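PDB 5EWY: putative ADP-Ribosyltransferase Scabin from Streptomyces scabiei 87.22, which acts as a DNA-targeting ADP-ribosyltransferase toxin, probably transferring the ADP-ribose unit of NAD+ to its target. Local coordinates for residues A[49-54]-A[169-174]; A[102-107]-A[147-152]; A[122-127]-A[156-161]. One frame throughout, in Å; residues are numbered along the deposited sequence.

Interaction 1 of 3, residues A[49-54]-A[169-174]; sequences VHAAAD and TEFVIG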
loop_
_atom_site.group_PDB
_atom_site.type_symbol
_atom_site.label_atom_id
_atom_site.label_comp_id
_atom_site.label_asym_id
_atom_site.label_seq_id
_atom_site.Cartn_x
_atom_site.Cartn_y
_atom_site.Cartn_z
ATOM N N VAL A 49 4.666 -5.443 11.266
ATOM C CA VAL A 49 4.620 -5.901 9.880
ATOM C C VAL A 49 3.849 -7.208 9.795
ATOM O O VAL A 49 4.151 -8.079 8.977
ATOM C CB VAL A 49 6.023 -6.010 9.258
ATOM C CG1 VAL A 49 6.666 -4.633 9.184
ATOM C CG2 VAL A 49 6.902 -6.984 10.030
ATOM N N HIS A 50 2.817 -7.335 10.629
ATOM C CA HIS A 50 1.901 -8.461 10.521
ATOM C C HIS A 50 1.461 -8.702 9.089
ATOM O O HIS A 50 1.251 -9.848 8.681
ATOM C CB HIS A 50 0.670 -8.200 11.390
ATOM C CG HIS A 50 -0.359 -9.277 11.299
ATOM N ND1 HIS A 50 -0.132 -10.550 11.775
ATOM C CD2 HIS A 50 -1.604 -9.287 10.769
ATOM C CE1 HIS A 50 -1.202 -11.295 11.555
ATOM N NE2 HIS A 50 -2.112 -10.551 10.956
ATOM N N ALA A 51 1.288 -7.632 8.312
ATOM C CA ALA A 51 0.731 -7.759 6.978
ATOM C C ALA A 51 1.745 -8.220 5.944
ATOM O O ALA A 51 1.342 -8.514 4.823
ATOM C CB ALA A 51 0.193 -6.411 6.519
ATOM N N ALA A 52 3.013 -8.330 6.303
ATOM C CA ALA A 52 4.068 -8.484 5.308
ATOM C C ALA A 52 3.926 -9.787 4.522
ATOM O O ALA A 52 3.729 -10.866 5.092
ATOM C CB ALA A 52 5.419 -8.442 6.011
ATOM N N ALA A 53 4.051 -9.677 3.192
ATOM C CA ALA A 53 4.173 -10.851 2.339
ATOM C C ALA A 53 5.571 -11.447 2.359
ATOM O O ALA A 53 5.718 -12.645 2.096
ATOM C CB ALA A 53 3.782 -10.497 0.903
ATOM N N ASP A 54 6.592 -10.651 2.682
ATOM C CA ASP A 54 7.972 -11.117 2.807
ATOM C C ASP A 54 8.417 -10.772 4.221
ATOM O O ASP A 54 8.850 -9.640 4.486
ATOM C CB ASP A 54 8.879 -10.458 1.771
ATOM C CG ASP A 54 10.229 -11.120 1.695
ATOM O OD1 ASP A 54 10.642 -11.747 2.695
ATOM O OD2 ASP A 54 10.879 -11.006 0.630
ATOM N N THR A 169 -1.862 -11.427 0.341
ATOM C CA THR A 169 -3.076 -11.370 -0.468
ATOM C C THR A 169 -4.342 -11.307 0.391
ATOM O O THR A 169 -5.330 -10.693 -0.036
ATOM C CB THR A 169 -3.142 -12.560 -1.433
ATOM O OG1 THR A 169 -4.331 -12.454 -2.229
ATOM C CG2 THR A 169 -3.139 -13.897 -0.679
ATOM N N GLU A 170 -4.320 -11.867 1.605
ATOM C CA GLU A 170 -5.521 -11.837 2.449
ATOM C C GLU A 170 -5.940 -10.408 2.777
ATOM O O GLU A 170 -7.067 -10.201 3.254
ATOM C CB GLU A 170 -5.317 -12.647 3.735
ATOM C CG GLU A 170 -4.320 -12.060 4.718
ATOM C CD GLU A 170 -4.009 -12.980 5.872
ATOM O OE1 GLU A 170 -4.862 -13.102 6.785
ATOM O OE2 GLU A 170 -2.909 -13.576 5.855
ATOM N N PHE A 171 -5.053 -9.438 2.599
ATOM C CA PHE A 171 -5.355 -8.037 2.889
ATOM C C PHE A 171 -5.658 -7.218 1.651
ATOM O O PHE A 171 -5.836 -5.995 1.751
ATOM C CB PHE A 171 -4.216 -7.388 3.683
ATOM C CG PHE A 171 -3.882 -8.116 4.935
ATOM C CD1 PHE A 171 -4.774 -8.158 6.003
ATOM C CD2 PHE A 171 -2.690 -8.813 5.052
ATOM C CE1 PHE A 171 -4.473 -8.851 7.151
ATOM C CE2 PHE A 171 -2.390 -9.502 6.205
ATOM C CZ PHE A 171 -3.270 -9.515 7.253
ATOM N N VAL A 172 -5.708 -7.851 0.485
ATOM C CA VAL A 172 -6.076 -7.182 -0.759
ATOM C C VAL A 172 -7.555 -7.472 -0.997
ATOM O O VAL A 172 -7.952 -8.621 -1.215
ATOM C CB VAL A 172 -5.204 -7.646 -1.931
ATOM C CG1 VAL A 172 -5.677 -6.977 -3.212
ATOM C CG2 VAL A 172 -3.743 -7.309 -1.644
ATOM N N ILE A 173 -8.382 -6.422 -0.952
ATOM C CA ILE A 173 -9.823 -6.591 -1.118
ATOM C C ILE A 173 -10.155 -7.004 -2.540
ATOM O O ILE A 173 -10.960 -7.908 -2.777
ATOM C CB ILE A 173 -10.571 -5.291 -0.789
ATOM C CG1 ILE A 173 -10.277 -4.777 0.613
ATOM C CG2 ILE A 173 -12.048 -5.530 -0.971
ATOM C CD1 ILE A 173 -10.662 -3.324 0.769
ATOM N N GLY A 174 -9.569 -6.312 -3.510
ATOM C CA GLY A 174 -9.988 -6.430 -4.897
ATOM C C GLY A 174 -9.351 -5.333 -5.716
ATOM O O GLY A 174 -8.414 -4.678 -5.261
#
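The ring of Phe171 lies along the backbone and methyl group of Ala51 and reaches His50 with its far end. Its CE2 comes to 3.7 Å from Ala51 CA, while CD2 is 4.0 Å from Ala51 CB. At the para position, Phe171 CZ meets His50 CD2 at 3.9 Å. The two rings form an oblique pairing, with planes at 66°. His50 reaches across because its CG stands anti to the backbone N (chi1 178°), carrying the imidazole out from the type I turn of residues 49-52 toward the phenyl ring. A third surface comes from next door in sequence: Glu170 CG sits 3.5 Å above the centre of one face of the Phe171 ring. Beyond the pair, Trp199 packs edge-to-face with Phe171, and Phe45 stacks on His50, so the aromatic cluster extends to Phe45 and Trp199. Arg168 ties the loop down, through NH1 to the carbonyl oxygens of His50 and Ala52 and through a backbone hydrogen bond with Ala51. The loop before strand 75-79 is thus joined to the entry of strand 172-179 by dispersion contacts where the side chains meet, and by directional bonds between the neighbouring arginine and the loop backbone.

Interaction 2 of 3, residues A[102-107]-A[147-152]; sequences DIESYV and KTIGDR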
loop_
_atom_site.group_PDB
_atom_site.type_symbol
_atom_site.label_atom_id
_atom_site.label_comp_id
_atom_site.label_asym_id
_atom_site.label_seq_id
_atom_site.Cartn_x
_atom_site.Cartn_y
_atom_site.Cartn_z
ATOM N N ASP A 102 15.743 3.696 3.543
ATOM C CA ASP A 102 15.449 5.073 3.917
ATOM C C ASP A 102 14.216 5.560 3.169
ATOM O O ASP A 102 14.184 5.567 1.933
ATOM C CB ASP A 102 16.611 6.023 3.672
ATOM C CG ASP A 102 16.295 7.415 4.177
ATOM O OD1 ASP A 102 16.299 7.609 5.415
ATOM O OD2 ASP A 102 16.007 8.302 3.349
ATOM N N ILE A 103 13.209 5.985 3.928
ATOM C CA ILE A 103 11.911 6.297 3.338
ATOM C C ILE A 103 11.995 7.534 2.460
ATOM O O ILE A 103 11.440 7.563 1.353
ATOM C CB ILE A 103 10.860 6.444 4.443
ATOM C CG1 ILE A 103 10.512 5.054 4.984
ATOM C CG2 ILE A 103 9.599 7.143 3.911
ATOM C CD1 ILE A 103 9.998 5.080 6.342
ATOM N N GLU A 104 12.658 8.588 2.948
ATOM C CA GLU A 104 12.776 9.806 2.156
ATOM C C GLU A 104 13.474 9.523 0.829
ATOM O O GLU A 104 13.048 10.014 -0.223
ATOM C CB GLU A 104 13.540 10.862 2.960
ATOM C CG GLU A 104 13.336 12.274 2.486
ATOM C CD GLU A 104 14.160 13.283 3.257
ATOM O OE1 GLU A 104 15.024 12.898 4.098
ATOM O OE2 GLU A 104 13.949 14.489 3.011
ATOM N N SER A 105 14.545 8.722 0.861
ATOM C CA SER A 105 15.262 8.377 -0.367
ATOM C C SER A 105 14.349 7.636 -1.333
ATOM O O SER A 105 14.312 7.951 -2.523
ATOM C CB SER A 105 16.494 7.520 -0.056
ATOM O OG SER A 105 17.456 8.215 0.708
ATOM N N TYR A 106 13.585 6.661 -0.822
ATOM C CA TYR A 106 12.715 5.834 -1.659
ATOM C C TYR A 106 11.619 6.673 -2.309
ATOM O O TYR A 106 11.311 6.503 -3.496
ATOM C CB TYR A 106 12.095 4.739 -0.781
ATOM C CG TYR A 106 10.887 4.044 -1.374
ATOM C CD1 TYR A 106 11.023 3.189 -2.456
ATOM C CD2 TYR A 106 9.612 4.226 -0.839
ATOM C CE1 TYR A 106 9.933 2.546 -3.005
ATOM C CE2 TYR A 106 8.515 3.586 -1.384
ATOM C CZ TYR A 106 8.683 2.744 -2.469
ATOM O OH TYR A 106 7.607 2.093 -3.033
ATOM N N VAL A 107 11.052 7.610 -1.552
ATOM C CA VAL A 107 9.988 8.474 -2.059
ATOM C C VAL A 107 10.506 9.426 -3.129
ATOM O O VAL A 107 9.811 9.714 -4.117
ATOM C CB VAL A 107 9.368 9.245 -0.882
ATOM C CG1 VAL A 107 8.504 10.428 -1.374
ATOM C CG2 VAL A 107 8.560 8.290 -0.007
ATOM N N LYS A 147 3.658 11.370 8.132
ATOM C CA LYS A 147 3.892 11.473 9.569
ATOM C C LYS A 147 5.339 11.169 9.922
ATOM O O LYS A 147 5.838 11.642 10.951
ATOM C CB LYS A 147 2.969 10.526 10.338
ATOM C CG LYS A 147 1.516 10.927 10.325
ATOM C CD LYS A 147 0.694 10.003 11.214
ATOM C CE LYS A 147 -0.799 10.266 11.090
ATOM N NZ LYS A 147 -1.135 11.683 11.380
ATOM N N THR A 148 6.014 10.369 9.100
ATOM C CA THR A 148 7.396 9.963 9.329
ATOM C C THR A 148 8.405 10.961 8.785
ATOM O O THR A 148 9.393 11.245 9.463
ATOM C CB THR A 148 7.613 8.587 8.688
ATOM O OG1 THR A 148 6.694 7.663 9.279
ATOM C CG2 THR A 148 9.030 8.072 8.879
ATOM N N ILE A 149 8.183 11.512 7.589
ATOM C CA ILE A 149 9.140 12.440 6.986
ATOM C C ILE A 149 8.602 13.857 6.838
ATOM O O ILE A 149 9.317 14.722 6.308
ATOM C CB ILE A 149 9.715 11.920 5.652
ATOM C CG1 ILE A 149 8.649 11.934 4.543
ATOM C CG2 ILE A 149 10.345 10.527 5.849
ATOM C CD1 ILE A 149 9.194 11.630 3.147
ATOM N N GLY A 150 7.389 14.136 7.300
ATOM C CA GLY A 150 6.805 15.453 7.149
ATOM C C GLY A 150 5.881 15.537 5.947
ATOM O O GLY A 150 5.837 14.655 5.085
ATOM N N ASP A 151 5.120 16.635 5.895
ATOM C CA ASP A 151 4.146 16.849 4.828
ATOM C C ASP A 151 4.549 17.980 3.893
ATOM O O ASP A 151 3.696 18.540 3.193
ATOM C CB ASP A 151 2.737 17.078 5.386
ATOM C CG ASP A 151 2.636 18.309 6.270
ATOM O OD1 ASP A 151 3.605 19.089 6.358
ATOM O OD2 ASP A 151 1.564 18.499 6.878
ATOM N N ARG A 152 5.837 18.305 3.847
ATOM C CA ARG A 152 6.349 19.405 3.045
ATOM C C ARG A 152 7.199 18.942 1.874
ATOM O O ARG A 152 7.600 19.776 1.054
ATOM C CB ARG A 152 7.199 20.341 3.920
ATOM C CG ARG A 152 6.474 20.887 5.137
ATOM C CD ARG A 152 5.371 21.852 4.748
ATOM N NE ARG A 152 4.697 22.399 5.921
ATOM C CZ ARG A 152 5.166 23.402 6.658
ATOM N NH1 ARG A 152 6.321 23.980 6.349
ATOM N NH2 ARG A 152 4.481 23.827 7.709
#
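Ile149 packs with both of its branches against Ile103 and Glu104, in a helix-to-helix contact that sets the first turn of helix 103-108 against the last turn of helix 145-149 in the ADP-ribosyltransferase fold. The isoleucine divides its branches by conformation. With chi1 at 70°, CG1 lies between the backbone N and the carbonyl carbon, and the chain then runs on extended so that CD1 ends 4.1 Å from Glu104 CA. Ile149 CD1 also lies 4.2 Å from Glu104 CG, so this methyl rests against both the backbone and the side chain of the glutamate. The other branch, Ile149 CG2, meets Ile103 CG2 at 4.0 Å, methyl to methyl.

Ile103 also uses both branches, but from a different rotamer: chi1 of -74° puts CG1 anti to the carbonyl carbon and CG2 anti to the backbone N. Its CG2 serves Ile149, whereas its longer branch turns to the preceding residue of the other helix, where Ile103 CD1 touches Thr148 CG2 at 4.0 Å; these two side chains cross at about a right angle. Thr148 keeps OG1 beside its own backbone N, which leaves the CG2 methyl facing Ile103 and sends OG1 to bonds with Asp144 O and Val67 N. Its polar end is therefore engaged outside the contact. Val143, on the short strand leading into helix 145-149, packs on both Ile103 and Thr148, and Ile62 also covers Ile103.

Both helix ends are defined locally. Gly150, with positive phi, takes the chain out of helix 145-149 immediately after Ile149. Helix 103-108 starts at the N-cap Asp102, whose OD2, met on its anti side and 24° out of the carboxylate plane, accepts a bond of 2.9 Å from Ser105 N.

Interaction 3 of 3, residues A[122-127]-A[156-161]; sequences HDLYKT and ADQVEV. With 5TQ (4-(8-fluoranyl-6-oxidanylidene-1,3,4,5-tetrahydrobenzo[c][1,6]naphthyridin-2-yl)butanoic acid), chain B.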
loop_
_atom_site.group_PDB
_atom_site.type_symbol
_atom_site.label_atom_id
_atom_site.label_comp_id
_atom_site.label_asym_id
_atom_site.label_seq_id
_atom_site.Cartn_x
_atom_site.Cartn_y
_atom_site.Cartn_z
ATOM N N HIS A 122 -8.055 7.402 -2.696
ATOM C CA HIS A 122 -8.701 6.573 -3.701
ATOM C C HIS A 122 -8.363 7.002 -5.122
ATOM O O HIS A 122 -8.296 6.149 -6.025
ATOM C CB HIS A 122 -10.208 6.614 -3.475
ATOM C CG HIS A 122 -10.982 5.928 -4.557
ATOM N ND1 HIS A 122 -11.371 6.566 -5.714
ATOM C CD2 HIS A 122 -11.366 4.635 -4.696
ATOM C CE1 HIS A 122 -11.978 5.708 -6.507
ATOM N NE2 HIS A 122 -11.992 4.527 -5.917
ATOM N N ASP A 123 -8.224 8.299 -5.343
ATOM C CA ASP A 123 -8.085 8.878 -6.682
ATOM C C ASP A 123 -6.643 9.040 -7.163
ATOM O O ASP A 123 -6.435 9.593 -8.245
ATOM C CB ASP A 123 -8.780 10.238 -6.742
ATOM C CG ASP A 123 -10.251 10.140 -6.512
ATOM O OD1 ASP A 123 -10.862 9.113 -6.842
ATOM O OD2 ASP A 123 -10.778 11.113 -5.964
ATOM N N LEU A 124 -5.653 8.599 -6.394
ATOM C CA LEU A 124 -4.284 8.841 -6.820
ATOM C C LEU A 124 -3.990 8.112 -8.119
ATOM O O LEU A 124 -3.085 8.511 -8.867
ATOM C CB LEU A 124 -3.304 8.429 -5.715
ATOM C CG LEU A 124 -1.857 8.932 -5.964
ATOM C CD1 LEU A 124 -1.810 10.410 -5.767
ATOM C CD2 LEU A 124 -0.945 8.268 -4.986
ATOM N N TYR A 125 -4.725 7.057 -8.420
ATOM C CA TYR A 125 -4.543 6.332 -9.674
ATOM C C TYR A 125 -4.626 7.257 -10.879
ATOM O O TYR A 125 -4.010 6.976 -11.916
ATOM C CB TYR A 125 -5.584 5.195 -9.801
ATOM C CG TYR A 125 -6.982 5.656 -10.143
ATOM C CD1 TYR A 125 -7.408 5.781 -11.453
ATOM C CD2 TYR A 125 -7.899 5.934 -9.136
ATOM C CE1 TYR A 125 -8.679 6.215 -11.746
ATOM C CE2 TYR A 125 -9.171 6.366 -9.426
ATOM C CZ TYR A 125 -9.568 6.481 -10.730
ATOM O OH TYR A 125 -10.807 6.943 -11.094
ATOM N N LYS A 126 -5.357 8.371 -10.770
ATOM C CA LYS A 126 -5.505 9.295 -11.888
ATOM C C LYS A 126 -4.191 9.972 -12.246
ATOM O O LYS A 126 -4.079 10.514 -13.352
ATOM C CB LYS A 126 -6.563 10.353 -11.553
ATOM C CG LYS A 126 -7.956 9.775 -11.317
ATOM C CD LYS A 126 -8.947 10.874 -11.026
ATOM C CE LYS A 126 -10.349 10.295 -10.826
ATOM N NZ LYS A 126 -10.945 9.881 -12.114
ATOM N N THR A 127 -3.210 9.968 -11.333
ATOM C CA THR A 127 -1.915 10.577 -11.608
ATOM C C THR A 127 -0.916 9.598 -12.181
ATOM O O THR A 127 0.147 10.042 -12.627
ATOM C CB THR A 127 -1.303 11.187 -10.338
ATOM O OG1 THR A 127 -0.832 10.165 -9.444
ATOM C CG2 THR A 127 -2.265 12.098 -9.642
ATOM N N ALA A 156 4.322 14.972 -0.991
ATOM C CA ALA A 156 3.418 14.848 0.147
ATOM C C ALA A 156 1.982 14.661 -0.302
ATOM O O ALA A 156 1.193 14.051 0.428
ATOM C CB ALA A 156 3.524 16.080 1.043
ATOM N N ASP A 157 1.625 15.166 -1.490
ATOM C CA ASP A 157 0.233 15.028 -1.903
ATOM C C ASP A 157 -0.114 13.609 -2.327
ATOM O O ASP A 157 -1.290 13.344 -2.599
ATOM C CB ASP A 157 -0.130 16.032 -3.006
ATOM C CG ASP A 157 -0.406 17.433 -2.467
ATOM O OD1 ASP A 157 -0.729 17.580 -1.266
ATOM O OD2 ASP A 157 -0.311 18.395 -3.257
ATOM N N GLN A 158 0.835 12.678 -2.293
ATOM C CA GLN A 158 0.511 11.284 -2.526
ATOM C C GLN A 158 -0.047 10.590 -1.288
ATOM O O GLN A 158 -0.522 9.452 -1.397
ATOM C CB GLN A 158 1.746 10.504 -2.957
ATOM C CG GLN A 158 2.384 10.930 -4.245
ATOM C CD GLN A 158 3.484 9.954 -4.625
ATOM O OE1 GLN A 158 4.430 9.694 -3.836
ATOM N NE2 GLN A 158 3.364 9.386 -5.808
ATOM N N VAL A 159 0.057 11.227 -0.116
ATOM C CA VAL A 159 -0.469 10.705 1.146
ATOM C C VAL A 159 -0.226 9.198 1.260
ATOM O O VAL A 159 -1.150 8.378 1.424
ATOM C CB VAL A 159 -1.917 11.155 1.428
ATOM C CG1 VAL A 159 -1.973 12.649 1.622
ATOM C CG2 VAL A 159 -2.878 10.707 0.338
ATOM N N GLU A 160 1.050 8.842 1.223
ATOM C CA GLU A 160 1.520 7.476 1.061
ATOM C C GLU A 160 1.579 6.752 2.398
ATOM O O GLU A 160 1.896 7.337 3.441
ATOM C CB GLU A 160 2.911 7.491 0.422
ATOM C CG GLU A 160 3.453 6.122 0.142
ATOM C CD GLU A 160 4.788 6.133 -0.539
ATOM O OE1 GLU A 160 5.207 7.213 -1.003
ATOM O OE2 GLU A 160 5.401 5.044 -0.599
ATOM N N VAL A 161 1.304 5.458 2.335
ATOM C CA VAL A 161 1.549 4.511 3.415
ATOM C C VAL A 161 2.442 3.423 2.823
ATOM O O VAL A 161 2.080 2.768 1.828
ATOM C CB VAL A 161 0.241 3.928 3.981
ATOM C CG1 VAL A 161 0.533 2.876 5.062
ATOM C CG2 VAL A 161 -0.667 5.035 4.542
HETATM N N12 5TQ B . 5.279 3.092 -8.096
HETATM C C13 5TQ B . 4.423 2.332 -8.779
HETATM C C15 5TQ B . 6.712 3.180 -8.523
HETATM C C17 5TQ B . 7.896 0.959 -8.160
HETATM C C01 5TQ B . 1.147 5.342 -4.143
HETATM C C02 5TQ B . 1.982 6.196 -3.435
HETATM C C03 5TQ B . 3.330 6.310 -3.760
HETATM C C04 5TQ B . 3.853 5.544 -4.793
HETATM C C05 5TQ B . 3.024 4.686 -5.542
HETATM C C06 5TQ B . 1.667 4.582 -5.192
HETATM C C07 5TQ B . 0.792 3.709 -5.965
HETATM C C08 5TQ B . 3.538 3.882 -6.626
HETATM C C09 5TQ B . 2.615 3.046 -7.314
HETATM N N10 5TQ B . 1.308 2.967 -6.963
HETATM C C11 5TQ B . 4.866 3.881 -7.078
HETATM C C14 5TQ B . 3.122 2.236 -8.408
HETATM C C16 5TQ B . 7.313 1.936 -9.162
HETATM C C18 5TQ B . 6.836 0.016 -7.628
HETATM O O19 5TQ B . -0.430 3.611 -5.679
HETATM F F20 5TQ B . 1.475 6.925 -2.441
HETATM O O21 5TQ B . 7.095 -1.213 -7.547
HETATM O O22 5TQ B . 5.729 0.467 -7.286
#
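Leu124 and Gln158 meet beside the bound inhibitor and each also touches it. Leu124 CD2 lies 4.0 Å from Gln158 CB and 3.7 Å from C01 of the ligand's fluorinated ring. Leu124 arrives there because its CG stands anti to the backbone N (chi1 -168°), which directs the branched end toward residues 156-161. On the other segment, Gln158 CD approaches ligand C03 at 3.7 Å, and Glu160 CD comes to 3.5 Å from the same C03. The fluorinated ring is thus held at its rim, with Leu124 and Gln158 on one side of its plane and the Glu160 carboxylate displaced to the other. The fluorine F20 is lodged close by, 3.3 Å from Glu160 CB and 3.4 Å from Gln158 O.

Leu124 O accepts from both the backbone N and OG1 of Thr127, the latter at 2.9 Å in the carbonyl plane, which steadies the 3-10 turn bearing the leucine. Neighbouring pocket residues tie the wall together: Thr119 OG1 bonds to the main-chain Gln158 O, Ser117 OG to Glu160 OE2, and Trp128 packs on Gln158. Gln158-Val159-Glu160 is consistent with the Gln-X-Glu motif of ADP-ribosyltransferases, and Ser117-Thr118-Thr119 on the adjoining strand probably occupies the place of the Ser-Thr-Ser motif, with Thr in the third position, which would put the inhibitor in the nicotinamide region of the NAD+ site.

Hydrogen bonds to the ligand come from another part of the pocket, through Arg77 NH1 and Ser78 O. At its fluorinated end, recognition by Leu124, Gln158 and Glu160 rests on close van der Waals fit, with Glu160 OE2 and Gln158 O engaged by the protein itself.

How the interactions relate
Interactions 1 and 3 are both buried but lie on opposite sides of the chain's centre, with centres about 20 Å apart; interaction 2 is only partly buried and includes an exposed glutamate. Interaction 1 brings an aromatic cluster to the start of strand 172-179 in the four-stranded sheet. Interaction 2 rests on methyl and methylene contacts between two helices, one of which also touches strand 160-164, whereas interaction 3 builds a pocket wall of mixed apolar and polar groups at the start of that strand. These two touch directly: Tyr106 and Val107 of helix 103-108 pack on Glu160. The segments of both are nested within the chain loop closed by interaction 1.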